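Local coordinates for protein transcriptional regulator, LRP/AsnC family (Neisseria meningitidis, PDB 2P5V) that probably binds specific DNA sequences as a transcriptional regulator of the LRP/AsnC family, and binds calcium ions, at residues D9-K14 with V34-S39; I13-V18 with K46-A51; I74-R79 with D128-H133; E86-S91 with Y110-F115. One frame throughout, in Å; residues are numbered along the deposited sequence.

Contact 1: residues D9-K14 with V34-S39; sequences DKTDIK and VALSPS
V34 packs against one side of helix 10-21, where it meets T11 and K14. Its CB sends out two methyl branches. CG1 lies anti to the backbone N (chi1 -174°), which turns it to the helix. V34 CG1 lies 3.8 Å from the carbonyl oxygen O of T11 and 4.0 Å from CG of K14. The other branch, V34 CG2, lies 4.1 Å from the same CG of K14. K14 therefore contributes the first, apolar part of its chain. The chain then bends at chi2 (67°) and takes the ammonium end away from V34.

Residues 34-37 form the turn between helices 27-33 and 38-50, the helix-turn-helix pair of the winged helix-turn-helix domain. V34 and L36 set this turn against the start of helix 10-21. L36 adds a light touch: its CD1 stands 4.4 Å from OG1 of T11.

The start of helix 10-21 is built as a capping box of D9 and D12. OD1 of D9 accepts from N of D12 at 3.0 Å, nearly along its own C-O axis. In return, N of D9 makes a weak bond to OD2 of D12. R44, on helix 38-50, forms a salt bridge with OD2 of D9.

Contact 2: residues I13-V18 with K46-A51; sequences IKILQV and KQLEDA
L48 reaches from helix 38-50 to I15 and L16 of helix 10-21, and it alone carries this side of the contact. The segment opens at K46, whose carbonyl O receives the N-H of D50 in a regular helical bond. Two residues on, L48 points toward the other segment. Its CG is anti to the carbonyl carbon (chi1 -66°), and its two methyls divide the work. L48 CD1 enters the angle between two neighbouring residues: it lies 3.8 Å from CD2 of L16 and 4.0 Å from CG2 of I15. The same L48 CD1 is 4.0 Å from CG of L16. L48 CD2 takes the other branch of L16, with L16 CD1 at 4.2 Å. L48 thus meets both methyls of L16 but a single branch of I15.

Helices 10-21 and 38-50 are the first and third of the three helices of the winged helix-turn-helix domain, and they pack here through aliphatic carbon alone. By family precedent, 38-50 is probably the recognition helix. L8 and I53 also touch L48. L16 packs on L61 of the second subunit as well, so the domain core here runs into the subunit interface. Next in sequence, E49 turns elsewhere: its OE2 is hydrogen-bonded to OH of Y57 in strand 54-61. At the end of the segment, N of A51 bonds back to O of Q47 at 2.8 Å.

Contact 3: residues I74-R79 with D128-H133; sequences IRVSIR and DTLLSH
L130 touches I74 and V76 with a different methyl for each. L130 CD2 meets CG2 of I74 at 3.8 Å, while L130 CD1 lies 4.3 Å from CG2 of V76. I74 and V76 are two residues apart on strand 70-78, so both point toward L130 from the same face of the sheet. With CG anti to its backbone N (chi1 -173°), L130 extends toward this face. I74 and L130 run past each other in opposite directions, and the branch methyl of I74 makes the touch.

In the next shell, F88 of helix 84-94 packs on both V76 and L130. The strand is held by backbone hydrogen bonds of I74 with L112 and of V76 with Y110. Beyond L130 the chain leaves helix 119-130 through a type I turn from L130 to H133, closed by N of H133 bonding to O of L130 at 3.2 Å. NE2 of H133 bonds to OG of S91 on helix 84-94, and at the strand the calcium ligand D109 accepts from N of I78 through OD2.

Helix 119-130 here packs on the sheet of the ferredoxin-like alpha/beta sandwich that forms the Lrp/AsnC ligand-binding domain. The direct contact contains no polar bond. Its hold comes from buried aliphatic surface, with the directional bonds placed around it.

Contact 4: residues E86-S91 with Y110-F115; sequences EDFAAS and YLLQAF
Helix 84-94 lies over the face of strand 110-116, with F88 on the helix and Y110 and L112 on the strand pointing toward each other. This is part of the ferredoxin-like alpha/beta sandwich of the Lrp/AsnC ligand-binding domain, in which two helices pack on a four-stranded antiparallel sheet. The strand is an inner one, between 98-104 and 70-78.

F88 carries the helix side. Its CG is anti to the backbone N (chi1 176°), which swings the ring down onto the sheet. There it meets Y110 in an edge-to-face pair, the edge of F88 toward the face of Y110. The ring centroids of F88 and Y110 are 5.2 Å apart and the planes are inclined at 54°, well short of a perpendicular T. CD2 of F88 sits over the centre of the Y110 ring, 4.0 Å above its plane. The neighbouring CE2 of F88 reaches CG of Y110 at 3.9 Å.

I78 of strand 70-78 packs on both rings, and A103 of strand 98-104 also touches Y110. The residue before Y110 is D109, a calcium ligand, and the bound calcium ion is about 8 Å from the Y110 side chain. Next to F88 in sequence, D87 is hydrogen-bonded through OD2 to NE2 of H134. The far end of the F88 ring is met near its plane by L112, whose methyl CD2 stands 4.0 Å from CZ of F88.

The four contacts form two pairs, one in the DNA-binding domain and one in the ligand-binding domain, on opposite sides of the chain's centre. Contacts 1 and 2 both join helix 10-21 to helix 38-50 or the turn before it, and they touch where CG2 of V34 meets CG1 of I15. Contact 1 is partly exposed and mixes a lysine chain with a valine. Contact 2 is buried and wholly aliphatic. Contacts 3 and 4 lie about 8 Å apart between centres and rest on neighbouring strands of one sheet. Both are buried, but contact 4 adds an aromatic pair where contact 3 has only aliphatic methyls.

Contact 1: residues D9-K14 with V34-S39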
loop_
_atom_site.group_PDB
_atom_site.type_symbol
_atom_site.label_atom_id
_atom_site.label_comp_id
_atom_site.label_asym_id
_atom_site.label_seq_id
_atom_site.Cartn_x
_atom_site.Cartn_y
_atom_site.Cartn_z
ATOM N N ASP G 9 -26.585 2.562 -38.961
ATOM C CA ASP G 9 -28.003 2.539 -38.621
ATOM C C ASP G 9 -28.321 1.231 -37.911
ATOM O O ASP G 9 -27.430 0.404 -37.710
ATOM C CB ASP G 9 -28.857 2.699 -39.884
ATOM C CG ASP G 9 -28.571 1.633 -40.925
ATOM O OD1 ASP G 9 -28.429 0.444 -40.555
ATOM O OD2 ASP G 9 -28.484 1.994 -42.118
ATOM N N LYS G 10 -29.594 1.045 -37.558
ATOM C CA LYS G 10 -30.039 -0.104 -36.760
ATOM C C LYS G 10 -29.698 -1.476 -37.360
ATOM O O LYS G 10 -29.479 -2.437 -36.613
ATOM C CB LYS G 10 -31.548 -0.013 -36.494
ATOM C CG LYS G 10 -32.069 -1.051 -35.503
ATOM C CD LYS G 10 -33.478 -0.730 -35.009
ATOM C CE LYS G 10 -34.522 -0.862 -36.110
ATOM N NZ LYS G 10 -35.907 -0.650 -35.591
ATOM N N THR G 11 -29.650 -1.574 -38.691
ATOM C CA THR G 11 -29.361 -2.863 -39.335
ATOM C C THR G 11 -27.849 -3.126 -39.430
ATOM O O THR G 11 -27.417 -4.282 -39.426
ATOM C CB THR G 11 -30.058 -3.019 -40.723
ATOM O OG1 THR G 11 -29.210 -2.529 -41.765
ATOM C CG2 THR G 11 -31.405 -2.297 -40.748
ATOM N N ASP G 12 -27.054 -2.060 -39.500
ATOM C CA ASP G 12 -25.596 -2.176 -39.395
ATOM C C ASP G 12 -25.186 -2.619 -37.981
ATOM O O ASP G 12 -24.237 -3.400 -37.815
ATOM C CB ASP G 12 -24.915 -0.851 -39.760
ATOM C CG ASP G 12 -25.033 -0.519 -41.237
ATOM O OD1 ASP G 12 -24.578 -1.330 -42.075
ATOM O OD2 ASP G 12 -25.580 0.558 -41.565
ATOM N N ILE G 13 -25.905 -2.131 -36.969
ATOM C CA ILE G 13 -25.709 -2.605 -35.595
ATOM C C ILE G 13 -25.979 -4.106 -35.523
ATOM O O ILE G 13 -25.146 -4.867 -35.029
ATOM C CB ILE G 13 -26.633 -1.885 -34.573
ATOM C CG1 ILE G 13 -26.325 -0.383 -34.496
ATOM C CG2 ILE G 13 -26.500 -2.514 -33.186
ATOM C CD1 ILE G 13 -24.893 -0.058 -34.132
ATOM N N LYS G 14 -27.140 -4.515 -36.027
ATOM C CA LYS G 14 -27.551 -5.921 -36.039
ATOM C C LYS G 14 -26.490 -6.837 -36.652
ATOM O O LYS G 14 -26.193 -7.898 -36.106
ATOM C CB LYS G 14 -28.872 -6.075 -36.803
ATOM C CG LYS G 14 -29.440 -7.493 -36.844
ATOM C CD LYS G 14 -29.888 -7.968 -35.469
ATOM C CE LYS G 14 -30.745 -9.225 -35.565
ATOM N NZ LYS G 14 -31.640 -9.387 -34.386
ATOM N N VAL G 34 -30.273 -10.973 -40.611
ATOM C CA VAL G 34 -30.427 -9.516 -40.571
ATOM C C VAL G 34 -31.579 -9.039 -41.470
ATOM O O VAL G 34 -31.780 -7.835 -41.643
ATOM C CB VAL G 34 -29.104 -8.819 -40.981
ATOM C CG1 VAL G 34 -29.205 -7.307 -40.804
ATOM C CG2 VAL G 34 -27.942 -9.367 -40.155
ATOM N N ALA G 35 -32.340 -9.985 -42.018
ATOM C CA ALA G 35 -33.461 -9.682 -42.913
ATOM C C ALA G 35 -33.041 -8.786 -44.081
ATOM O O ALA G 35 -33.720 -7.806 -44.402
ATOM C CB ALA G 35 -34.612 -9.049 -42.133
ATOM N N LEU G 36 -31.910 -9.134 -44.697
ATOM C CA LEU G 36 -31.387 -8.442 -45.878
ATOM C C LEU G 36 -31.124 -9.427 -47.016
ATOM O O LEU G 36 -31.018 -10.633 -46.790
ATOM C CB LEU G 36 -30.083 -7.712 -45.538
ATOM C CG LEU G 36 -30.144 -6.185 -45.444
ATOM C CD1 LEU G 36 -28.832 -5.654 -44.907
ATOM C CD2 LEU G 36 -30.461 -5.564 -46.802
ATOM N N SER G 37 -31.025 -8.902 -48.236
ATOM C CA SER G 37 -30.565 -9.693 -49.376
ATOM C C SER G 37 -29.036 -9.749 -49.369
ATOM O O SER G 37 -28.390 -8.844 -48.837
ATOM C CB SER G 37 -31.076 -9.108 -50.693
ATOM O OG SER G 37 -32.463 -9.354 -50.845
ATOM N N PRO G 38 -28.450 -10.815 -49.945
ATOM C CA PRO G 38 -26.992 -10.987 -49.926
ATOM C C PRO G 38 -26.199 -9.798 -50.472
ATOM O O PRO G 38 -25.190 -9.421 -49.886
ATOM C CB PRO G 38 -26.769 -12.214 -50.816
ATOM C CG PRO G 38 -28.032 -12.970 -50.732
ATOM C CD PRO G 38 -29.115 -11.936 -50.634
ATOM N N SER G 39 -26.657 -9.227 -51.583
ATOM C CA SER G 39 -25.940 -8.131 -52.245
ATOM C C SER G 39 -25.820 -6.872 -51.375
ATOM O O SER G 39 -24.706 -6.396 -51.151
ATOM C CB SER G 39 -26.575 -7.790 -53.603
ATOM O OG SER G 39 -26.147 -6.518 -54.065
#

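Contact 2: residues I13-V18 with K46-A51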
loop_
_atom_site.group_PDB
_atom_site.type_symbol
_atom_site.label_atom_id
_atom_site.label_comp_id
_atom_site.label_asym_id
_atom_site.label_seq_id
_atom_site.Cartn_x
_atom_site.Cartn_y
_atom_site.Cartn_z
ATOM N N ILE G 13 -25.905 -2.131 -36.969
ATOM C CA ILE G 13 -25.709 -2.605 -35.595
ATOM C C ILE G 13 -25.979 -4.106 -35.523
ATOM O O ILE G 13 -25.146 -4.867 -35.029
ATOM C CB ILE G 13 -26.633 -1.885 -34.573
ATOM C CG1 ILE G 13 -26.325 -0.383 -34.496
ATOM C CG2 ILE G 13 -26.500 -2.514 -33.186
ATOM C CD1 ILE G 13 -24.893 -0.058 -34.132
ATOM N N LYS G 14 -27.140 -4.515 -36.027
ATOM C CA LYS G 14 -27.551 -5.921 -36.039
ATOM C C LYS G 14 -26.490 -6.837 -36.652
ATOM O O LYS G 14 -26.193 -7.898 -36.106
ATOM C CB LYS G 14 -28.872 -6.075 -36.803
ATOM C CG LYS G 14 -29.440 -7.493 -36.844
ATOM C CD LYS G 14 -29.888 -7.968 -35.469
ATOM C CE LYS G 14 -30.745 -9.225 -35.565
ATOM N NZ LYS G 14 -31.640 -9.387 -34.386
ATOM N N ILE G 15 -25.930 -6.418 -37.787
ATOM C CA ILE G 15 -24.866 -7.167 -38.469
ATOM C C ILE G 15 -23.619 -7.339 -37.591
ATOM O O ILE G 15 -23.009 -8.410 -37.565
ATOM C CB ILE G 15 -24.453 -6.476 -39.795
ATOM C CG1 ILE G 15 -25.520 -6.687 -40.867
ATOM C CG2 ILE G 15 -23.121 -7.010 -40.290
ATOM C CD1 ILE G 15 -25.252 -5.928 -42.160
ATOM N N LEU G 16 -23.236 -6.275 -36.892
ATOM C CA LEU G 16 -22.069 -6.318 -36.004
ATOM C C LEU G 16 -22.318 -7.209 -34.788
ATOM O O LEU G 16 -21.435 -7.948 -34.360
ATOM C CB LEU G 16 -21.672 -4.908 -35.562
ATOM C CG LEU G 16 -21.177 -3.992 -36.685
ATOM C CD1 LEU G 16 -21.265 -2.539 -36.255
ATOM C CD2 LEU G 16 -19.758 -4.343 -37.113
ATOM N N GLN G 17 -23.522 -7.145 -34.237
ATOM C CA GLN G 17 -23.887 -8.017 -33.127
ATOM C C GLN G 17 -23.842 -9.481 -33.548
ATOM O O GLN G 17 -23.322 -10.323 -32.815
ATOM C CB GLN G 17 -25.278 -7.672 -32.609
ATOM C CG GLN G 17 -25.373 -6.305 -31.939
ATOM C CD GLN G 17 -26.806 -5.907 -31.631
ATOM O OE1 GLN G 17 -27.753 -6.582 -32.033
ATOM N NE2 GLN G 17 -26.968 -4.805 -30.916
ATOM N N VAL G 18 -24.386 -9.776 -34.728
ATOM C CA VAL G 18 -24.416 -11.146 -35.237
ATOM C C VAL G 18 -23.001 -11.688 -35.424
ATOM O O VAL G 18 -22.684 -12.785 -34.963
ATOM C CB VAL G 18 -25.179 -11.250 -36.583
ATOM C CG1 VAL G 18 -24.862 -12.562 -37.293
ATOM C CG2 VAL G 18 -26.682 -11.114 -36.361
ATOM N N LYS G 46 -18.910 -4.852 -46.161
ATOM C CA LYS G 46 -17.709 -4.298 -46.790
ATOM C C LYS G 46 -17.379 -2.901 -46.258
ATOM O O LYS G 46 -16.221 -2.598 -45.988
ATOM C CB LYS G 46 -17.896 -4.219 -48.308
ATOM C CG LYS G 46 -16.597 -4.291 -49.093
ATOM C CD LYS G 46 -16.225 -5.730 -49.448
ATOM C CE LYS G 46 -17.086 -6.269 -50.588
ATOM N NZ LYS G 46 -16.512 -7.504 -51.183
ATOM N N GLN G 47 -18.400 -2.054 -46.128
ATOM C CA GLN G 47 -18.237 -0.704 -45.580
ATOM C C GLN G 47 -17.714 -0.760 -44.143
ATOM O O GLN G 47 -16.837 0.017 -43.756
ATOM C CB GLN G 47 -19.567 0.065 -45.622
ATOM C CG GLN G 47 -20.046 0.425 -47.040
ATOM C CD GLN G 47 -21.549 0.713 -47.132
ATOM O OE1 GLN G 47 -22.286 0.598 -46.150
ATOM N NE2 GLN G 47 -22.004 1.084 -48.327
ATOM N N LEU G 48 -18.253 -1.693 -43.365
ATOM C CA LEU G 48 -17.845 -1.886 -41.974
ATOM C C LEU G 48 -16.386 -2.324 -41.841
ATOM O O LEU G 48 -15.687 -1.865 -40.939
ATOM C CB LEU G 48 -18.753 -2.913 -41.284
ATOM C CG LEU G 48 -20.204 -2.482 -41.102
ATOM C CD1 LEU G 48 -21.063 -3.649 -40.653
ATOM C CD2 LEU G 48 -20.270 -1.347 -40.104
ATOM N N GLU G 49 -15.936 -3.207 -42.733
ATOM C CA GLU G 49 -14.539 -3.660 -42.739
ATOM C C GLU G 49 -13.598 -2.569 -43.249
ATOM O O GLU G 49 -12.534 -2.350 -42.677
ATOM C CB GLU G 49 -14.374 -4.918 -43.595
ATOM C CG GLU G 49 -14.886 -6.193 -42.939
ATOM C CD GLU G 49 -15.043 -7.338 -43.931
ATOM O OE1 GLU G 49 -14.486 -7.251 -45.049
ATOM O OE2 GLU G 49 -15.731 -8.325 -43.596
ATOM N N ASP G 50 -13.997 -1.896 -44.325
ATOM C CA ASP G 50 -13.214 -0.792 -44.876
ATOM C C ASP G 50 -13.134 0.388 -43.903
ATOM O O ASP G 50 -12.118 1.079 -43.846
ATOM C CB ASP G 50 -13.802 -0.323 -46.216
ATOM C CG ASP G 50 -13.784 -1.410 -47.283
ATOM O OD1 ASP G 50 -13.062 -2.422 -47.111
ATOM O OD2 ASP G 50 -14.505 -1.253 -48.293
ATOM N N ALA G 51 -14.205 0.610 -43.142
ATOM C CA ALA G 51 -14.243 1.664 -42.123
ATOM C C ALA G 51 -13.346 1.363 -40.919
ATOM O O ALA G 51 -13.049 2.259 -40.128
ATOM C CB ALA G 51 -15.665 1.880 -41.651
#

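Contact 3: residues I74-R79 with D128-H133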
loop_
_atom_site.group_PDB
_atom_site.type_symbol
_atom_site.label_atom_id
_atom_site.label_comp_id
_atom_site.label_asym_id
_atom_site.label_seq_id
_atom_site.Cartn_x
_atom_site.Cartn_y
_atom_site.Cartn_z
ATOM N N ILE G 74 -0.449 -9.768 -14.832
ATOM C CA ILE G 74 0.870 -9.339 -14.354
ATOM C C ILE G 74 0.956 -7.819 -14.353
ATOM O O ILE G 74 0.687 -7.167 -15.362
ATOM C CB ILE G 74 2.015 -9.917 -15.206
ATOM C CG1 ILE G 74 1.850 -11.435 -15.363
ATOM C CG2 ILE G 74 3.368 -9.583 -14.581
ATOM C CD1 ILE G 74 2.747 -12.061 -16.423
ATOM N N ARG G 75 1.301 -7.269 -13.190
ATOM C CA ARG G 75 1.482 -5.842 -13.014
ATOM C C ARG G 75 2.972 -5.507 -13.086
ATOM O O ARG G 75 3.752 -5.900 -12.208
ATOM C CB ARG G 75 0.931 -5.411 -11.663
ATOM C CG ARG G 75 -0.554 -5.667 -11.434
ATOM C CD ARG G 75 -0.939 -5.058 -10.091
ATOM N NE ARG G 75 -2.276 -5.382 -9.603
ATOM C CZ ARG G 75 -2.788 -4.922 -8.449
ATOM N NH1 ARG G 75 -2.088 -4.095 -7.670
ATOM N NH2 ARG G 75 -4.012 -5.281 -8.059
ATOM N N VAL G 76 3.349 -4.770 -14.129
ATOM C CA VAL G 76 4.747 -4.444 -14.408
ATOM C C VAL G 76 5.046 -2.967 -14.166
ATOM O O VAL G 76 4.287 -2.077 -14.585
ATOM C CB VAL G 76 5.146 -4.831 -15.871
ATOM C CG1 VAL G 76 6.631 -4.531 -16.136
ATOM C CG2 VAL G 76 4.850 -6.306 -16.120
ATOM N N SER G 77 6.156 -2.735 -13.473
ATOM C CA SER G 77 6.682 -1.415 -13.233
ATOM C C SER G 77 7.839 -1.267 -14.174
ATOM O O SER G 77 8.769 -2.083 -14.189
ATOM C CB SER G 77 7.177 -1.241 -11.787
ATOM O OG SER G 77 6.152 -1.553 -10.867
ATOM N N ILE G 78 7.769 -0.210 -14.957
ATOM C CA ILE G 78 8.760 0.079 -15.946
ATOM C C ILE G 78 9.917 0.802 -15.259
ATOM O O ILE G 78 9.731 1.481 -14.243
ATOM C CB ILE G 78 8.120 0.922 -17.090
ATOM C CG1 ILE G 78 8.812 0.646 -18.426
ATOM C CG2 ILE G 78 8.079 2.419 -16.731
ATOM C CD1 ILE G 78 8.611 -0.767 -18.914
ATOM N N ARG G 79 11.119 0.630 -15.790
ATOM C CA ARG G 79 12.259 1.398 -15.315
ATOM C C ARG G 79 12.258 2.762 -15.982
ATOM O O ARG G 79 11.943 2.880 -17.163
ATOM C CB ARG G 79 13.559 0.660 -15.605
ATOM C CG ARG G 79 14.795 1.541 -15.764
ATOM C CD ARG G 79 16.020 0.730 -16.170
ATOM N NE ARG G 79 16.599 0.048 -15.019
ATOM C CZ ARG G 79 16.192 -1.121 -14.532
ATOM N NH1 ARG G 79 15.190 -1.799 -15.088
ATOM N NH2 ARG G 79 16.802 -1.621 -13.470
ATOM N N ASP G 128 13.158 -15.754 -16.160
ATOM C CA ASP G 128 14.107 -15.761 -17.279
ATOM C C ASP G 128 13.783 -14.726 -18.364
ATOM O O ASP G 128 14.691 -14.255 -19.036
ATOM C CB ASP G 128 14.202 -17.152 -17.918
ATOM C CG ASP G 128 14.341 -18.260 -16.896
ATOM O OD1 ASP G 128 14.743 -17.975 -15.748
ATOM O OD2 ASP G 128 14.037 -19.420 -17.242
ATOM N N THR G 129 12.508 -14.372 -18.546
ATOM C CA THR G 129 12.135 -13.456 -19.632
ATOM C C THR G 129 11.739 -12.077 -19.129
ATOM O O THR G 129 12.367 -11.087 -19.469
ATOM C CB THR G 129 11.001 -14.040 -20.510
ATOM O OG1 THR G 129 11.454 -15.257 -21.100
ATOM C CG2 THR G 129 10.617 -13.082 -21.629
ATOM N N LEU G 130 10.695 -12.016 -18.318
ATOM C CA LEU G 130 10.149 -10.736 -17.895
ATOM C C LEU G 130 11.138 -9.909 -17.068
ATOM O O LEU G 130 11.459 -8.783 -17.433
ATOM C CB LEU G 130 8.880 -10.961 -17.090
ATOM C CG LEU G 130 8.091 -9.710 -16.705
ATOM C CD1 LEU G 130 7.784 -8.862 -17.936
ATOM C CD2 LEU G 130 6.831 -10.142 -16.004
ATOM N N LEU G 131 11.617 -10.482 -15.965
ATOM C CA LEU G 131 12.370 -9.723 -14.970
ATOM C C LEU G 131 13.768 -9.403 -15.454
ATOM O O LEU G 131 14.356 -8.418 -15.022
ATOM C CB LEU G 131 12.429 -10.477 -13.639
ATOM C CG LEU G 131 11.073 -10.606 -12.938
ATOM C CD1 LEU G 131 11.164 -11.473 -11.694
ATOM C CD2 LEU G 131 10.520 -9.235 -12.584
ATOM N N SER G 132 14.276 -10.238 -16.361
ATOM C CA SER G 132 15.590 -10.064 -16.966
ATOM C C SER G 132 15.631 -8.910 -17.975
ATOM O O SER G 132 16.714 -8.443 -18.342
ATOM C CB SER G 132 16.001 -11.358 -17.670
ATOM O OG SER G 132 15.067 -11.689 -18.684
ATOM N N HIS G 133 14.459 -8.467 -18.419
ATOM C CA HIS G 133 14.344 -7.404 -19.407
ATOM C C HIS G 133 14.821 -6.084 -18.803
ATOM O O HIS G 133 14.365 -5.679 -17.731
ATOM C CB HIS G 133 12.891 -7.286 -19.891
ATOM C CG HIS G 133 12.725 -6.474 -21.144
ATOM N ND1 HIS G 133 12.987 -5.123 -21.196
ATOM C CD2 HIS G 133 12.290 -6.818 -22.380
ATOM C CE1 HIS G 133 12.733 -4.671 -22.410
ATOM N NE2 HIS G 133 12.309 -5.679 -23.149
#

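Contact 4: residues E86-S91 with Y110-F115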
loop_
_atom_site.group_PDB
_atom_site.type_symbol
_atom_site.label_atom_id
_atom_site.label_comp_id
_atom_site.label_asym_id
_atom_site.label_seq_id
_atom_site.Cartn_x
_atom_site.Cartn_y
_atom_site.Cartn_z
ATOM N N GLU G 86 9.353 1.936 -24.810
ATOM C CA GLU G 86 9.409 1.491 -26.191
ATOM C C GLU G 86 9.976 0.076 -26.319
ATOM O O GLU G 86 9.386 -0.769 -26.985
ATOM C CB GLU G 86 10.258 2.477 -26.992
ATOM C CG GLU G 86 10.155 2.330 -28.494
ATOM C CD GLU G 86 10.931 3.404 -29.229
ATOM O OE1 GLU G 86 11.034 4.540 -28.710
ATOM O OE2 GLU G 86 11.435 3.110 -30.330
ATOM N N ASP G 87 11.114 -0.175 -25.674
ATOM C CA ASP G 87 11.769 -1.493 -25.717
ATOM C C ASP G 87 10.920 -2.600 -25.113
ATOM O O ASP G 87 10.969 -3.750 -25.564
ATOM C CB ASP G 87 13.111 -1.457 -24.978
ATOM C CG ASP G 87 14.153 -0.628 -25.696
ATOM O OD1 ASP G 87 13.989 -0.323 -26.902
ATOM O OD2 ASP G 87 15.151 -0.273 -25.038
ATOM N N PHE G 88 10.166 -2.255 -24.076
ATOM C CA PHE G 88 9.331 -3.222 -23.381
ATOM C C PHE G 88 8.112 -3.577 -24.223
ATOM O O PHE G 88 7.759 -4.751 -24.358
ATOM C CB PHE G 88 8.897 -2.684 -22.008
ATOM C CG PHE G 88 7.944 -3.597 -21.285
ATOM C CD1 PHE G 88 8.384 -4.816 -20.786
ATOM C CD2 PHE G 88 6.607 -3.255 -21.133
ATOM C CE1 PHE G 88 7.515 -5.677 -20.129
ATOM C CE2 PHE G 88 5.725 -4.114 -20.477
ATOM C CZ PHE G 88 6.189 -5.332 -19.977
ATOM N N ALA G 89 7.467 -2.559 -24.790
ATOM C CA ALA G 89 6.359 -2.782 -25.701
ATOM C C ALA G 89 6.789 -3.693 -26.862
ATOM O O ALA G 89 6.046 -4.593 -27.260
ATOM C CB ALA G 89 5.818 -1.452 -26.224
ATOM N N ALA G 90 7.995 -3.472 -27.383
ATOM C CA ALA G 90 8.515 -4.260 -28.503
ATOM C C ALA G 90 8.662 -5.748 -28.160
ATOM O O ALA G 90 8.312 -6.626 -28.964
ATOM C CB ALA G 90 9.852 -3.694 -28.962
ATOM N N SER G 91 9.199 -6.023 -26.975
ATOM C CA SER G 91 9.388 -7.399 -26.506
ATOM C C SER G 91 8.061 -8.070 -26.176
ATOM O O SER G 91 7.870 -9.240 -26.474
ATOM C CB SER G 91 10.282 -7.417 -25.268
ATOM O OG SER G 91 11.514 -6.766 -25.528
ATOM N N TYR G 110 2.115 -1.002 -16.470
ATOM C CA TYR G 110 1.588 -1.892 -17.495
ATOM C C TYR G 110 0.859 -3.072 -16.866
ATOM O O TYR G 110 1.365 -3.691 -15.918
ATOM C CB TYR G 110 2.711 -2.408 -18.382
ATOM C CG TYR G 110 3.390 -1.337 -19.189
ATOM C CD1 TYR G 110 2.879 -0.945 -20.419
ATOM C CD2 TYR G 110 4.546 -0.722 -18.730
ATOM C CE1 TYR G 110 3.489 0.035 -21.166
ATOM C CE2 TYR G 110 5.167 0.253 -19.468
ATOM C CZ TYR G 110 4.636 0.631 -20.690
ATOM O OH TYR G 110 5.266 1.598 -21.433
ATOM N N LEU G 111 -0.332 -3.370 -17.376
ATOM C CA LEU G 111 -1.041 -4.592 -16.994
ATOM C C LEU G 111 -1.035 -5.596 -18.135
ATOM O O LEU G 111 -1.498 -5.297 -19.228
ATOM C CB LEU G 111 -2.469 -4.302 -16.599
ATOM C CG LEU G 111 -3.192 -5.551 -16.068
ATOM C CD1 LEU G 111 -2.556 -6.099 -14.736
ATOM C CD2 LEU G 111 -4.670 -5.245 -15.903
ATOM N N LEU G 112 -0.522 -6.793 -17.850
ATOM C CA LEU G 112 -0.383 -7.860 -18.821
ATOM C C LEU G 112 -1.322 -9.009 -18.467
ATOM O O LEU G 112 -1.544 -9.306 -17.297
ATOM C CB LEU G 112 1.056 -8.367 -18.850
ATOM C CG LEU G 112 2.120 -7.472 -19.499
ATOM C CD1 LEU G 112 2.216 -6.119 -18.821
ATOM C CD2 LEU G 112 3.466 -8.176 -19.459
ATOM N N GLN G 113 -1.876 -9.652 -19.487
ATOM C CA GLN G 113 -2.730 -10.820 -19.290
ATOM C C GLN G 113 -2.074 -11.954 -20.083
ATOM O O GLN G 113 -1.796 -11.803 -21.273
ATOM C CB GLN G 113 -4.163 -10.517 -19.755
ATOM C CG GLN G 113 -5.232 -11.500 -19.244
ATOM C CD GLN G 113 -6.675 -11.107 -19.611
ATOM O OE1 GLN G 113 -6.992 -9.934 -19.846
ATOM N NE2 GLN G 113 -7.553 -12.101 -19.651
ATOM N N ALA G 114 -1.774 -13.063 -19.404
ATOM C CA ALA G 114 -0.940 -14.125 -19.987
ATOM C C ALA G 114 -1.403 -15.519 -19.594
ATOM O O ALA G 114 -2.017 -15.707 -18.549
ATOM C CB ALA G 114 0.517 -13.939 -19.585
ATOM N N PHE G 115 -1.076 -16.499 -20.433
ATOM C CA PHE G 115 -1.506 -17.872 -20.215
ATOM C C PHE G 115 -0.336 -18.830 -20.131
ATOM O O PHE G 115 0.621 -18.724 -20.901
ATOM C CB PHE G 115 -2.425 -18.300 -21.345
ATOM C CG PHE G 115 -3.867 -17.989 -21.097
ATOM C CD1 PHE G 115 -4.664 -18.871 -20.381
ATOM C CD2 PHE G 115 -4.432 -16.826 -21.586
ATOM C CE1 PHE G 115 -6.010 -18.599 -20.168
ATOM C CE2 PHE G 115 -5.779 -16.546 -21.369
ATOM C CZ PHE G 115 -6.565 -17.442 -20.665
#